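Local coordinates for protein HD superfamily hydrolase (Clostridium acetobutylicum ATCC 824, PDB 3CCG) that probably hydrolyses diadenosine tetraphosphate symmetrically to two molecules of ADP, using a metal centre that holds iron in its HD domain, at residues 153-164 with 178-189. Numbering follows the deposited sequence.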
loop_
_atom_site.group_PDB
_atom_site.type_symbol
_atom_site.label_atom_id
_atom_site.label_comp_id
_atom_site.label_asym_id
_atom_site.label_seq_id
_atom_site.Cartn_x
_atom_site.Cartn_y
_atom_site.Cartn_z
ATOM N N ASN A 153 -6.011 -18.575 -4.063
ATOM C CA ASN A 153 -5.027 -17.494 -4.059
ATOM C C ASN A 153 -5.234 -16.540 -5.249
ATOM O O ASN A 153 -5.111 -15.306 -5.138
ATOM C CB ASN A 153 -3.589 -18.050 -4.016
ATOM C CG ASN A 153 -3.226 -18.667 -2.674
ATOM O OD1 ASN A 153 -3.856 -18.390 -1.659
ATOM N ND2 ASN A 153 -2.204 -19.514 -2.665
ATOM N N LYS A 154 -5.562 -17.110 -6.399
ATOM C CA LYS A 154 -5.861 -16.289 -7.552
ATOM C C LYS A 154 -7.051 -15.378 -7.273
ATOM O O LYS A 154 -7.070 -14.212 -7.620
ATOM C CB LYS A 154 -6.135 -17.166 -8.789
ATOM C CG LYS A 154 -6.582 -16.394 -10.041
ATOM C CD LYS A 154 -6.996 -17.368 -11.179
ATOM C CE LYS A 154 -7.382 -16.630 -12.476
ATOM N N ALA A 155 -8.096 -15.949 -6.664
ATOM C CA ALA A 155 -9.289 -15.199 -6.376
ATOM C C ALA A 155 -8.983 -14.022 -5.434
ATOM O O ALA A 155 -9.470 -12.925 -5.630
ATOM C CB ALA A 155 -10.350 -16.141 -5.752
ATOM N N LEU A 156 -8.209 -14.282 -4.390
ATOM C CA LEU A 156 -7.876 -13.189 -3.455
ATOM C C LEU A 156 -7.125 -12.085 -4.194
ATOM O O LEU A 156 -7.507 -10.909 -4.124
ATOM C CB LEU A 156 -7.078 -13.674 -2.265
ATOM C CG LEU A 156 -7.892 -14.051 -1.032
ATOM C CD1 LEU A 156 -8.730 -15.283 -1.252
ATOM C CD2 LEU A 156 -6.932 -14.244 0.150
ATOM N N LEU A 157 -6.137 -12.500 -4.983
ATOM C CA LEU A 157 -5.342 -11.529 -5.727
ATOM C C LEU A 157 -6.226 -10.672 -6.617
ATOM O O LEU A 157 -6.100 -9.447 -6.637
ATOM C CB LEU A 157 -4.223 -12.274 -6.473
ATOM C CG LEU A 157 -3.140 -11.456 -7.179
ATOM C CD1 LEU A 157 -2.567 -10.387 -6.263
ATOM C CD2 LEU A 157 -2.026 -12.402 -7.701
HETATM N N MSE A 158 -7.168 -11.307 -7.304
HETATM C CA MSE A 158 -8.088 -10.583 -8.141
HETATM C C MSE A 158 -8.896 -9.579 -7.312
HETATM O O MSE A 158 -9.169 -8.452 -7.731
HETATM C CB MSE A 158 -9.013 -11.579 -8.846
HETATM C CG MSE A 158 -8.280 -12.531 -9.768
HETATM SE SE MSE A 158 -9.416 -13.982 -10.322
HETATM C CE MSE A 158 -11.050 -12.801 -10.558
ATOM N N SER A 159 -9.323 -10.016 -6.127
ATOM C CA SER A 159 -10.102 -9.138 -5.236
ATOM C C SER A 159 -9.318 -7.928 -4.715
ATOM O O SER A 159 -9.828 -6.792 -4.708
ATOM C CB SER A 159 -10.711 -9.952 -4.062
ATOM O OG SER A 159 -11.588 -9.139 -3.305
ATOM N N PHE A 160 -8.076 -8.189 -4.307
ATOM C CA PHE A 160 -7.182 -7.144 -3.789
ATOM C C PHE A 160 -6.930 -6.095 -4.893
ATOM O O PHE A 160 -6.998 -4.874 -4.651
ATOM C CB PHE A 160 -5.865 -7.732 -3.296
ATOM C CG PHE A 160 -5.979 -8.645 -2.115
ATOM C CD1 PHE A 160 -6.902 -8.435 -1.118
ATOM C CD2 PHE A 160 -5.067 -9.625 -1.946
ATOM C CE1 PHE A 160 -6.929 -9.261 -0.007
ATOM C CE2 PHE A 160 -5.067 -10.442 -0.833
ATOM C CZ PHE A 160 -6.019 -10.267 0.112
ATOM N N ASP A 161 -6.645 -6.593 -6.083
ATOM C CA ASP A 161 -6.402 -5.701 -7.238
ATOM C C ASP A 161 -7.601 -4.824 -7.502
ATOM O O ASP A 161 -7.502 -3.629 -7.677
ATOM C CB ASP A 161 -5.977 -6.484 -8.484
ATOM C CG ASP A 161 -4.570 -7.045 -8.398
ATOM O OD1 ASP A 161 -3.825 -6.733 -7.450
ATOM O OD2 ASP A 161 -4.201 -7.827 -9.308
ATOM N N ASN A 162 -8.778 -5.448 -7.506
ATOM C CA ASN A 162 -10.010 -4.692 -7.738
ATOM C C ASN A 162 -10.231 -3.625 -6.672
ATOM O O ASN A 162 -10.604 -2.494 -6.955
ATOM C CB ASN A 162 -11.235 -5.609 -7.705
ATOM C CG ASN A 162 -11.234 -6.679 -8.781
ATOM O OD1 ASN A 162 -10.530 -6.585 -9.784
ATOM N ND2 ASN A 162 -12.061 -7.713 -8.576
ATOM N N THR A 163 -10.043 -4.010 -5.413
ATOM C CA THR A 163 -10.206 -3.087 -4.306
ATOM C C THR A 163 -9.273 -1.866 -4.444
ATOM O O THR A 163 -9.695 -0.723 -4.349
ATOM C CB THR A 163 -9.959 -3.773 -2.964
ATOM O OG1 THR A 163 -11.045 -4.685 -2.723
ATOM C CG2 THR A 163 -9.888 -2.786 -1.799
ATOM N N ILE A 164 -8.010 -2.134 -4.731
ATOM C CA ILE A 164 -7.025 -1.072 -4.783
ATOM C C ILE A 164 -7.357 -0.103 -5.923
ATOM O O ILE A 164 -7.361 1.116 -5.741
ATOM C CB ILE A 164 -5.601 -1.634 -4.923
ATOM C CG1 ILE A 164 -5.185 -2.424 -3.656
ATOM C CG2 ILE A 164 -4.595 -0.460 -5.146
ATOM C CD1 ILE A 164 -4.015 -3.365 -3.903
ATOM N N THR A 178 -4.097 -4.659 3.277
ATOM C CA THR A 178 -4.507 -5.106 1.963
ATOM C C THR A 178 -3.292 -5.106 1.003
ATOM O O THR A 178 -3.048 -6.059 0.229
ATOM C CB THR A 178 -5.654 -4.313 1.433
ATOM O OG1 THR A 178 -6.757 -4.487 2.339
ATOM C CG2 THR A 178 -6.030 -4.866 0.063
ATOM N N ILE A 179 -2.489 -4.049 1.136
ATOM C CA ILE A 179 -1.293 -3.937 0.281
ATOM C C ILE A 179 -0.316 -5.086 0.618
ATOM O O ILE A 179 0.232 -5.772 -0.279
ATOM C CB ILE A 179 -0.612 -2.552 0.448
ATOM C CG1 ILE A 179 -1.561 -1.395 0.113
ATOM C CG2 ILE A 179 0.659 -2.475 -0.411
ATOM C CD1 ILE A 179 -2.279 -1.480 -1.235
ATOM N N GLU A 180 -0.124 -5.289 1.904
ATOM C CA GLU A 180 0.814 -6.319 2.409
ATOM C C GLU A 180 0.292 -7.740 2.103
ATOM O O GLU A 180 1.047 -8.624 1.703
ATOM C CB GLU A 180 1.189 -6.100 3.875
ATOM C CG GLU A 180 1.943 -4.775 3.940
ATOM C CD GLU A 180 1.918 -4.008 5.234
ATOM O OE1 GLU A 180 1.446 -4.539 6.250
ATOM O OE2 GLU A 180 2.421 -2.832 5.211
ATOM N N ALA A 181 -1.033 -7.902 2.156
ATOM C CA ALA A 181 -1.636 -9.160 1.805
ATOM C C ALA A 181 -1.372 -9.524 0.341
ATOM O O ALA A 181 -1.065 -10.678 -0.003
ATOM C CB ALA A 181 -3.178 -9.092 2.081
ATOM N N ARG A 182 -1.558 -8.555 -0.528
ATOM C CA ARG A 182 -1.325 -8.721 -1.940
ATOM C C ARG A 182 0.164 -9.025 -2.209
ATOM O O ARG A 182 0.479 -9.963 -2.944
ATOM C CB ARG A 182 -1.789 -7.495 -2.731
ATOM C CG ARG A 182 -1.497 -7.537 -4.193
ATOM C CD ARG A 182 -1.892 -6.284 -4.893
ATOM N NE ARG A 182 -1.431 -6.358 -6.283
ATOM C CZ ARG A 182 -0.169 -6.114 -6.631
ATOM N NH1 ARG A 182 0.721 -5.739 -5.734
ATOM N NH2 ARG A 182 0.201 -6.257 -7.893
ATOM N N ASN A 183 1.067 -8.247 -1.611
ATOM C CA ASN A 183 2.482 -8.481 -1.843
ATOM C C ASN A 183 2.854 -9.889 -1.460
ATOM O O ASN A 183 3.636 -10.544 -2.144
ATOM C CB ASN A 183 3.380 -7.478 -1.083
ATOM C CG ASN A 183 3.403 -6.097 -1.701
ATOM O OD1 ASN A 183 3.182 -5.933 -2.881
ATOM N ND2 ASN A 183 3.676 -5.107 -0.875
ATOM N N TYR A 184 2.345 -10.339 -0.328
ATOM C CA TYR A 184 2.647 -11.673 0.202
ATOM C C TYR A 184 2.216 -12.753 -0.807
ATOM O O TYR A 184 2.966 -13.695 -1.070
ATOM C CB TYR A 184 1.979 -11.868 1.569
ATOM C CG TYR A 184 2.343 -13.185 2.173
ATOM C CD1 TYR A 184 1.653 -14.320 1.832
ATOM C CD2 TYR A 184 3.371 -13.285 3.103
ATOM C CE1 TYR A 184 1.987 -15.543 2.370
ATOM C CE2 TYR A 184 3.727 -14.510 3.659
ATOM C CZ TYR A 184 3.010 -15.630 3.279
ATOM O OH TYR A 184 3.347 -16.857 3.811
ATOM N N LEU A 185 1.036 -12.620 -1.401
ATOM C CA LEU A 185 0.562 -13.591 -2.408
ATOM C C LEU A 185 1.426 -13.538 -3.659
ATOM O O LEU A 185 1.749 -14.573 -4.216
ATOM C CB LEU A 185 -0.904 -13.396 -2.775
ATOM C CG LEU A 185 -1.857 -13.746 -1.620
ATOM C CD1 LEU A 185 -3.272 -13.550 -2.153
ATOM C CD2 LEU A 185 -1.617 -15.174 -1.125
ATOM N N ILE A 186 1.834 -12.345 -4.069
ATOM C CA ILE A 186 2.676 -12.246 -5.248
ATOM C C ILE A 186 3.997 -12.947 -5.007
ATOM O O ILE A 186 4.483 -13.649 -5.888
ATOM C CB ILE A 186 2.932 -10.817 -5.618
ATOM C CG1 ILE A 186 1.643 -10.209 -6.166
ATOM C CG2 ILE A 186 4.077 -10.741 -6.659
ATOM C CD1 ILE A 186 1.687 -8.762 -6.187
ATOM N N SER A 187 4.532 -12.824 -3.802
ATOM C CA SER A 187 5.851 -13.383 -3.483
ATOM C C SER A 187 5.843 -14.898 -3.293
ATOM O O SER A 187 6.913 -15.531 -3.254
ATOM C CB SER A 187 6.436 -12.757 -2.214
ATOM O OG SER A 187 5.817 -13.299 -1.059
ATOM N N ARG A 188 4.650 -15.468 -3.148
ATOM C CA ARG A 188 4.501 -16.916 -2.927
ATOM C C ARG A 188 4.072 -17.561 -4.230
ATOM O O ARG A 188 4.032 -18.782 -4.365
ATOM C CB ARG A 188 3.435 -17.219 -1.864
ATOM C CG ARG A 188 3.757 -16.708 -0.493
ATOM C CD ARG A 188 5.019 -17.333 0.024
ATOM N NE ARG A 188 5.516 -16.629 1.198
ATOM N N LYS A 189 3.758 -16.702 -5.181
ATOM C CA LYS A 189 3.245 -17.112 -6.481
ATOM C C LYS A 189 4.373 -17.221 -7.490
ATOM O O LYS A 189 5.526 -17.455 -7.115
ATOM C CB LYS A 189 2.210 -16.092 -6.944
ATOM C CG LYS A 189 1.617 -16.286 -8.318
ATOM C CD LYS A 189 0.897 -15.001 -8.689
ATOM C CE LYS A 189 0.391 -14.996 -10.112
ATOM N NZ LYS A 189 -0.284 -13.694 -10.439
HETATM O O HOH W 1 -1.538 -7.709 -9.786
#
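With its CG trans to the backbone N (chi1 176°) and its chain extended as far as NE, Arg182 reaches from helix 176-188 to Asp161 on helix 152-170, whose CG lies beside its own backbone N and is thereby turned to meet it. The salt bridge runs from NE of Arg182 to OD1 of Asp161 at 2.7 Å, with a moderately bent N-H...O angle of 146°; OD1 lies close to the guanidinium plane and receives the N-H nearly in line with its C-O bond. A water accepts from NH2 of Arg182 and donates to OD2 of Asp161, so the second carboxylate oxygen is linked to the same guanidinium through the water, while NH1 bonds to the Gly172 carbonyl of the second subunit. Nearer the backbone, along the aliphatic part of the chain, CD1 of Leu157 packs 3.7 Å from CG of Arg182, and CD1 of Ile164 lies equally close to its CD. Helices 152-170 and 176-188, the last two of this all-helical HD-domain protein, form an inclined antiparallel pair (141° between directions, axes 9.8 Å apart) meshed knobs-into-holes. Phe160 fits among Thr178, Ala181, Arg182 and Leu185, its CZ 3.7 Å from CB of Ala181; its ring also meets that of Tyr127 on helix 121-132, and its side chain lies about 10 Å from that of the iron ligand His112. In return, Leu185 enters a hole formed by Asn153, Leu156, Leu157 and Phe160, bringing CD1 to 3.8 Å from CB of Leu156. At the periphery, the extended Lys189 crosses Leu157 at roughly a right angle, NZ of Lys189 lying 3.5 Å from CD2 of Leu157.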